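Local coordinates for protein probable TonB-dependent receptor (PDB 4K3F) that probably binds methionine in the periplasm, as a lipoprotein of the NlpA family, and takes part in its uptake, at residues A[23-27]-A[28-32]; A[39-42]-A[43-47]; A[222-225]-A[226-230]. One frame throughout, in Å; residues are numbered along the deposited sequence.

Contact 1: residues A[23-27]-A[28-32]; sequences PLLAK and EGVDL
A Schellman motif closes helix 11-26 where Leu25 and Ala26 meet Val30 and Gly29, at the turn from the helix into strand 30-36 of a beta-alpha-beta unit. Its two defining bonds run from Val30 N to Leu25 O (3.0 Å) and from Gly29 N to Ala26 O (3.2 Å), and Gly29, with a positive phi of 80°, is the C-prime residue. A type I turn from Ala26 to Gly29 carries the chain round. Leu25 O is gripped twice, since Glu28 N also donates to it at 2.8 Å; the two N-H groups come from opposite faces of the carbonyl plane.

Beside these backbone bonds the apolar contact begins. Leu25 CB lies 4.0 Å from Val30 CB, the two side chains side by side and pointing the same way, while helix 210-218 packs on both through Lys214. Leu32, also packed on Leu5 and Val7 of strand 3-9, holds its CG anti to the backbone N (chi1 -174°), and with this torsion its CD2 meets Leu25 CD1 at 4.0 Å, the two side chains crossing at a slant. The Glu28 side chain folds beside the helix end: Glu28 CG comes within 3.4 Å of Leu24 O, and Glu28 OE2 meets a methyl of Leu25, CD2, at 3.5 Å.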
loop_
_atom_site.group_PDB
_atom_site.type_symbol
_atom_site.label_atom_id
_atom_site.label_comp_id
_atom_site.label_asym_id
_atom_site.label_seq_id
_atom_site.Cartn_x
_atom_site.Cartn_y
_atom_site.Cartn_z
ATOM N N PRO A 23 21.519 3.787 -8.637
ATOM C CA PRO A 23 22.780 3.628 -9.404
ATOM C C PRO A 23 22.635 2.991 -10.775
ATOM O O PRO A 23 23.364 3.378 -11.683
ATOM C CB PRO A 23 23.627 2.753 -8.502
ATOM C CG PRO A 23 23.120 3.061 -7.126
ATOM C CD PRO A 23 21.640 3.224 -7.269
ATOM N N LEU A 24 21.730 2.026 -10.909
ATOM C CA LEU A 24 21.448 1.402 -12.202
ATOM C C LEU A 24 20.985 2.441 -13.217
ATOM O O LEU A 24 21.415 2.426 -14.381
ATOM C CB LEU A 24 20.370 0.302 -12.092
ATOM C CG LEU A 24 20.735 -0.964 -11.329
ATOM C CD1 LEU A 24 19.538 -1.905 -11.274
ATOM C CD2 LEU A 24 21.972 -1.614 -11.963
ATOM N N LEU A 25 20.144 3.357 -12.762
ATOM C CA LEU A 25 19.642 4.403 -13.634
ATOM C C LEU A 25 20.723 5.390 -13.991
ATOM O O LEU A 25 20.797 5.828 -15.142
ATOM C CB LEU A 25 18.440 5.098 -12.990
ATOM C CG LEU A 25 17.172 4.268 -13.184
ATOM C CD1 LEU A 25 16.137 4.990 -12.408
ATOM C CD2 LEU A 25 16.728 4.215 -14.634
ATOM N N ALA A 26 21.585 5.719 -13.041
ATOM C CA ALA A 26 22.710 6.632 -13.316
ATOM C C ALA A 26 23.536 6.124 -14.493
ATOM O O ALA A 26 23.979 6.911 -15.340
ATOM C CB ALA A 26 23.586 6.808 -12.087
ATOM N N LYS A 27 23.683 4.802 -14.580
ATOM C CA LYS A 27 24.471 4.204 -15.653
ATOM C C LYS A 27 23.750 4.261 -16.997
ATOM O O LYS A 27 24.390 4.056 -18.019
ATOM C CB LYS A 27 24.815 2.745 -15.332
ATOM C CG LYS A 27 25.688 2.595 -14.091
ATOM C CD LYS A 27 27.008 3.335 -14.203
ATOM C CE LYS A 27 28.104 2.548 -13.503
ATOM N NZ LYS A 27 29.426 3.227 -13.578
ATOM N N GLU A 28 22.432 4.528 -16.996
ATOM C CA GLU A 28 21.656 4.719 -18.228
ATOM C C GLU A 28 21.301 6.185 -18.462
ATOM O O GLU A 28 20.378 6.476 -19.236
ATOM C CB GLU A 28 20.347 3.968 -18.144
ATOM C CG GLU A 28 20.447 2.559 -17.677
ATOM C CD GLU A 28 19.106 1.926 -17.745
ATOM O OE1 GLU A 28 18.744 1.463 -18.848
ATOM O OE2 GLU A 28 18.399 1.958 -16.713
ATOM N N GLY A 29 22.005 7.094 -17.816
ATOM C CA GLY A 29 21.865 8.517 -18.089
ATOM C C GLY A 29 20.656 9.151 -17.417
ATOM O O GLY A 29 20.147 10.180 -17.879
ATOM N N VAL A 30 20.206 8.560 -16.309
ATOM C CA VAL A 30 19.060 9.090 -15.587
ATOM C C VAL A 30 19.433 9.354 -14.162
ATOM O O VAL A 30 19.945 8.467 -13.492
ATOM C CB VAL A 30 17.847 8.126 -15.607
ATOM C CG1 VAL A 30 16.758 8.633 -14.658
ATOM C CG2 VAL A 30 17.338 7.979 -17.021
ATOM N N ASP A 31 19.165 10.576 -13.713
ATOM C CA ASP A 31 19.494 11.016 -12.352
ATOM C C ASP A 31 18.239 11.013 -11.509
ATOM O O ASP A 31 17.448 11.962 -11.520
ATOM C CB ASP A 31 20.134 12.399 -12.369
ATOM C CG ASP A 31 20.496 12.893 -10.991
ATOM O OD1 ASP A 31 20.622 12.087 -10.044
ATOM O OD2 ASP A 31 20.677 14.116 -10.854
ATOM N N LEU A 32 18.025 9.889 -10.841
ATOM C CA LEU A 32 16.832 9.684 -10.019
ATOM C C LEU A 32 16.939 10.418 -8.698
ATOM O O LEU A 32 17.876 10.176 -7.946
ATOM C CB LEU A 32 16.632 8.210 -9.725
ATOM C CG LEU A 32 15.354 7.809 -8.990
ATOM C CD1 LEU A 32 14.115 8.149 -9.822
ATOM C CD2 LEU A 32 15.371 6.321 -8.721
#

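Contact 2: residues A[39-42]-A[43-47]; sequences DYVQ and PNVQV. With MSE (selenomethionine), chain B.
This is a local contact at a helix start, where the loop after strand 30-36 turns into helix 42-48 beside the ligand cleft. Asp39 reaches forward over the turn, its OD1 lying 3.8 Å from Pro43 CD. Its other oxygen makes an Asx turn and Asx motif: Asp39 OD2 takes Gln42 N at 2.7 Å in a nearly straight bond (174°) on the syn side, and Val41 N from well above the carboxylate plane. Both donors come from the same face. A chi1 of 73° tucks the carboxylate between the backbone N and the carbonyl carbon, within reach of the amides that follow it.

Val41 O then accepts from Asn44 N and, in the carbonyl plane, from Val45 N; Gln46 N bonds to Gln42 O at 2.8 Å, so the first helical turn is established. Val41 CG1 touches Val45 CG2 at 3.9 Å, and NE2 of Gln42 lies alongside the isopropyl group of Val45. Asn44 turns its amide to Asn55 and Gln58.

The Tyr40 ring lines the ligand pocket. The CE methyl of selenomethionine sits 3.4 Å above the ring plane, over its centre, and the phenol OH bonds to Asn173. A methyl on an aromatic face, beside an Asx turn at the helix start, fits the methionine site expected of NlpA-type binding proteins.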
loop_
_atom_site.group_PDB
_atom_site.type_symbol
_atom_site.label_atom_id
_atom_site.label_comp_id
_atom_site.label_asym_id
_atom_site.label_seq_id
_atom_site.Cartn_x
_atom_site.Cartn_y
_atom_site.Cartn_z
ATOM N N ASP A 39 2.771 10.337 4.010
ATOM C CA ASP A 39 1.328 10.251 3.861
ATOM C C ASP A 39 0.893 9.782 2.465
ATOM O O ASP A 39 1.714 9.655 1.555
ATOM C CB ASP A 39 0.707 11.625 4.118
ATOM C CG ASP A 39 0.970 12.597 2.975
ATOM O OD1 ASP A 39 2.162 12.866 2.658
ATOM O OD2 ASP A 39 -0.033 13.031 2.363
ATOM N N TYR A 40 -0.407 9.544 2.332
ATOM C CA TYR A 40 -0.974 8.993 1.133
ATOM C C TYR A 40 -1.622 10.038 0.204
ATOM O O TYR A 40 -2.232 9.683 -0.793
ATOM C CB TYR A 40 -2.017 7.963 1.524
ATOM C CG TYR A 40 -1.555 6.587 1.983
ATOM C CD1 TYR A 40 -0.236 6.159 1.887
ATOM C CD2 TYR A 40 -2.503 5.694 2.499
ATOM C CE1 TYR A 40 0.127 4.861 2.277
ATOM C CE2 TYR A 40 -2.158 4.416 2.847
ATOM C CZ TYR A 40 -0.846 3.980 2.752
ATOM O OH TYR A 40 -0.543 2.672 3.138
ATOM N N VAL A 41 -1.440 11.317 0.500
ATOM C CA VAL A 41 -2.076 12.386 -0.297
ATOM C C VAL A 41 -1.050 13.213 -1.035
ATOM O O VAL A 41 -1.075 13.320 -2.277
ATOM C CB VAL A 41 -2.997 13.271 0.588
ATOM C CG1 VAL A 41 -3.588 14.449 -0.195
ATOM C CG2 VAL A 41 -4.120 12.417 1.174
ATOM N N GLN A 42 -0.098 13.767 -0.285
ATOM C CA GLN A 42 0.859 14.699 -0.885
ATOM C C GLN A 42 1.672 14.142 -2.064
ATOM O O GLN A 42 1.963 14.910 -3.001
ATOM C CB GLN A 42 1.777 15.349 0.180
ATOM C CG GLN A 42 1.022 16.202 1.229
ATOM C CD GLN A 42 0.016 17.198 0.614
ATOM O OE1 GLN A 42 -1.167 17.208 0.968
ATOM N NE2 GLN A 42 0.474 18.007 -0.308
ATOM N N PRO A 43 2.044 12.849 -2.063
ATOM C CA PRO A 43 2.774 12.358 -3.258
ATOM C C PRO A 43 1.990 12.553 -4.566
ATOM O O PRO A 43 2.611 12.833 -5.617
ATOM C CB PRO A 43 3.093 10.873 -2.919
ATOM C CG PRO A 43 3.082 10.862 -1.420
ATOM C CD PRO A 43 1.983 11.815 -1.009
ATOM N N ASN A 44 0.652 12.429 -4.520
ATOM C CA ASN A 44 -0.147 12.607 -5.696
ATOM C C ASN A 44 -0.310 14.078 -6.017
ATOM O O ASN A 44 -0.212 14.500 -7.162
ATOM C CB ASN A 44 -1.494 11.950 -5.506
ATOM C CG ASN A 44 -1.485 10.500 -5.861
ATOM O OD1 ASN A 44 -0.603 10.031 -6.558
ATOM N ND2 ASN A 44 -2.503 9.763 -5.394
ATOM N N VAL A 45 -0.576 14.867 -4.983
ATOM C CA VAL A 45 -0.727 16.325 -5.143
ATOM C C VAL A 45 0.549 16.921 -5.763
ATOM O O VAL A 45 0.469 17.755 -6.653
ATOM C CB VAL A 45 -0.999 17.009 -3.774
ATOM C CG1 VAL A 45 -0.964 18.525 -3.933
ATOM C CG2 VAL A 45 -2.299 16.532 -3.192
ATOM N N GLN A 46 1.726 16.466 -5.322
ATOM C CA GLN A 46 2.995 17.008 -5.823
ATOM C C GLN A 46 3.170 16.725 -7.302
ATOM O O GLN A 46 3.667 17.550 -8.072
ATOM C CB GLN A 46 4.174 16.405 -5.069
ATOM C CG GLN A 46 4.284 16.931 -3.648
ATOM C CD GLN A 46 5.083 18.210 -3.526
ATOM O OE1 GLN A 46 5.999 18.460 -4.284
ATOM N NE2 GLN A 46 4.773 18.980 -2.542
ATOM N N VAL A 47 2.735 15.546 -7.732
ATOM C CA VAL A 47 2.856 15.202 -9.160
ATOM C C VAL A 47 1.857 15.989 -10.019
ATOM O O VAL A 47 2.215 16.553 -11.062
ATOM C CB VAL A 47 2.783 13.662 -9.390
ATOM C CG1 VAL A 47 2.886 13.325 -10.885
ATOM C CG2 VAL A 47 3.943 12.977 -8.696
HETATM N N MSE B 300 1.816 0.464 0.246
HETATM C CA MSE B 300 0.359 0.546 0.557
HETATM C C MSE B 300 -0.206 -0.859 0.382
HETATM O O MSE B 300 0.130 -1.536 -0.595
HETATM O OXT MSE B 300 -1.010 -1.313 1.205
HETATM C CB MSE B 300 -0.368 1.545 -0.357
HETATM C CG MSE B 300 -1.838 1.663 -0.034
HETATM SE SE MSE B 300 -2.736 2.813 -1.349
HETATM C CE MSE B 300 -1.957 4.475 -0.905
#

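Contact 3: residues A[222-225]-A[226-230]; sequences AEIK and QFIQE
Ile224 O accepts the shortest of the backbone bonds that cross this stretch, from Ile228 N at 2.9 Å, the N-H pointing at it with an angle of 163°. The same oxygen also lies against the Ile228 side chain, whose CG1 comes within 3.3 Å of Ile224 O. Ile228 CG1 stands beside its own backbone N and anti to the carbonyl carbon (chi1 -71°), which lays that branch back along the preceding turn. From there Ile228 CD1 reaches Ile224 CG2 at 3.8 Å, the two side chains slanting across each other.

Three further bonds of the same i to i+4 kind, from Gln226 N to Ala222 O, Phe227 N to Glu223 O and Gln229 N to Lys225 O, make this regular alpha helix, the first turns of helix 222-232 near the C-terminus of the chain. The helix is amphipathic. On its inner side Ile224 and Phe227 pack on helix 11-26, Ile224 against Val20 and Val21 and Phe227 against Ile17 and Val20, while Ile228 meets Pro238 of strand 237-238.

Lys225 and Gln229 form a polar flank over the same Pro238, whereas Gln226 and Glu230 lie exposed. The amide of Gln229 comes over the aliphatic part of Lys225, NE2 lying 3.8 Å from Lys225 CG. The Lys225 ammonium extends toward the C-terminal carboxylate of Phe240, in a long and weak ion pair. Gln226 NE2 gives a nearly straight bond (169°) to Glu230 OE1 at 3.1 Å. The oxygen lies in the amide plane of Gln226, whereas the amide nitrogen meets the carboxylate on its anti side.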
loop_
_atom_site.group_PDB
_atom_site.type_symbol
_atom_site.label_atom_id
_atom_site.label_comp_id
_atom_site.label_asym_id
_atom_site.label_seq_id
_atom_site.Cartn_x
_atom_site.Cartn_y
_atom_site.Cartn_z
ATOM N N ALA A 222 15.977 -8.146 -12.376
ATOM C CA ALA A 222 16.316 -9.271 -11.490
ATOM C C ALA A 222 16.963 -8.789 -10.201
ATOM O O ALA A 222 16.731 -9.366 -9.130
ATOM C CB ALA A 222 17.258 -10.209 -12.201
ATOM N N GLU A 223 17.730 -7.692 -10.296
ATOM C CA GLU A 223 18.434 -7.152 -9.128
ATOM C C GLU A 223 17.457 -6.580 -8.108
ATOM O O GLU A 223 17.644 -6.761 -6.917
ATOM C CB GLU A 223 19.448 -6.110 -9.575
ATOM C CG GLU A 223 20.615 -6.717 -10.352
ATOM C CD GLU A 223 20.306 -7.031 -11.800
ATOM O OE1 GLU A 223 19.335 -6.488 -12.361
ATOM O OE2 GLU A 223 21.036 -7.853 -12.388
ATOM N N ILE A 224 16.409 -5.884 -8.570
ATOM C CA ILE A 224 15.425 -5.296 -7.662
ATOM C C ILE A 224 14.570 -6.393 -7.064
ATOM O O ILE A 224 14.194 -6.334 -5.901
ATOM C CB ILE A 224 14.596 -4.234 -8.412
ATOM C CG1 ILE A 224 15.458 -3.005 -8.594
ATOM C CG2 ILE A 224 13.346 -3.891 -7.651
ATOM C CD1 ILE A 224 15.860 -2.338 -7.268
ATOM N N LYS A 225 14.330 -7.453 -7.846
ATOM C CA LYS A 225 13.553 -8.582 -7.340
ATOM C C LYS A 225 14.313 -9.245 -6.191
ATOM O O LYS A 225 13.764 -9.512 -5.133
ATOM C CB LYS A 225 13.236 -9.582 -8.458
ATOM C CG LYS A 225 12.592 -10.866 -7.983
ATOM C CD LYS A 225 12.360 -11.799 -9.163
ATOM C CE LYS A 225 10.961 -11.667 -9.677
ATOM N NZ LYS A 225 10.581 -12.837 -10.495
ATOM N N GLN A 226 15.614 -9.439 -6.388
ATOM C CA GLN A 226 16.449 -10.021 -5.355
ATOM C C GLN A 226 16.450 -9.154 -4.106
ATOM O O GLN A 226 16.345 -9.676 -2.988
ATOM C CB GLN A 226 17.892 -10.203 -5.870
ATOM C CG GLN A 226 18.912 -10.720 -4.845
ATOM C CD GLN A 226 18.519 -12.042 -4.231
ATOM O OE1 GLN A 226 18.085 -12.934 -4.948
ATOM N NE2 GLN A 226 18.670 -12.178 -2.896
ATOM N N PHE A 227 16.622 -7.841 -4.286
ATOM C CA PHE A 227 16.639 -6.957 -3.131
ATOM C C PHE A 227 15.335 -7.114 -2.349
ATOM O O PHE A 227 15.330 -7.219 -1.137
ATOM C CB PHE A 227 16.831 -5.472 -3.534
ATOM C CG PHE A 227 16.572 -4.511 -2.401
ATOM C CD1 PHE A 227 17.503 -4.351 -1.381
ATOM C CD2 PHE A 227 15.407 -3.777 -2.342
ATOM C CE1 PHE A 227 17.265 -3.492 -0.321
ATOM C CE2 PHE A 227 15.162 -2.913 -1.296
ATOM C CZ PHE A 227 16.089 -2.775 -0.276
ATOM N N ILE A 228 14.205 -7.083 -3.059
ATOM C CA ILE A 228 12.890 -7.147 -2.398
ATOM C C ILE A 228 12.770 -8.453 -1.607
ATOM O O ILE A 228 12.321 -8.482 -0.461
ATOM C CB ILE A 228 11.746 -7.020 -3.434
ATOM C CG1 ILE A 228 11.675 -5.575 -3.976
ATOM C CG2 ILE A 228 10.415 -7.414 -2.817
ATOM C CD1 ILE A 228 10.807 -5.400 -5.209
ATOM N N GLN A 229 13.155 -9.544 -2.235
ATOM C CA GLN A 229 13.065 -10.846 -1.579
ATOM C C GLN A 229 13.899 -10.964 -0.281
ATOM O O GLN A 229 13.412 -11.403 0.786
ATOM C CB GLN A 229 13.491 -11.916 -2.585
ATOM C CG GLN A 229 12.415 -12.193 -3.628
ATOM C CD GLN A 229 12.913 -13.079 -4.743
ATOM O OE1 GLN A 229 14.116 -13.181 -4.975
ATOM N NE2 GLN A 229 11.988 -13.695 -5.470
ATOM N N GLU A 230 15.170 -10.596 -0.373
ATOM C CA GLU A 230 16.085 -10.724 0.770
ATOM C C GLU A 230 15.793 -9.683 1.857
ATOM O O GLU A 230 15.917 -9.975 3.038
ATOM C CB GLU A 230 17.550 -10.637 0.307
ATOM C CG GLU A 230 18.000 -9.224 -0.046
ATOM C CD GLU A 230 19.471 -9.138 -0.443
ATOM O OE1 GLU A 230 19.797 -9.602 -1.566
ATOM O OE2 GLU A 230 20.281 -8.575 0.356
#

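Overall arrangement
All three contacts are local, yet they treat a helix differently: contact 1 ends one, contact 2 begins one and contact 3 runs within one. Each mixes buried and more open residues, but only contact 3 has exposed residues as half of those touching, and contact 2 has none. Contact 1 ends helix 11-26, and contact 3 packs on its side through Ile224 and Phe227; their nearest atoms are about 5 Å apart. Contact 2, with its centre about 24 Å from that of contact 1, follows strand 30-36 in the chain and alone touches the ligand. Contact 1 relies on a glycine and main-chain carbonyls, contact 2 on an aspartate carboxylate, and contact 3 on repeated i to i+4 bonds with apolar and polar flanks.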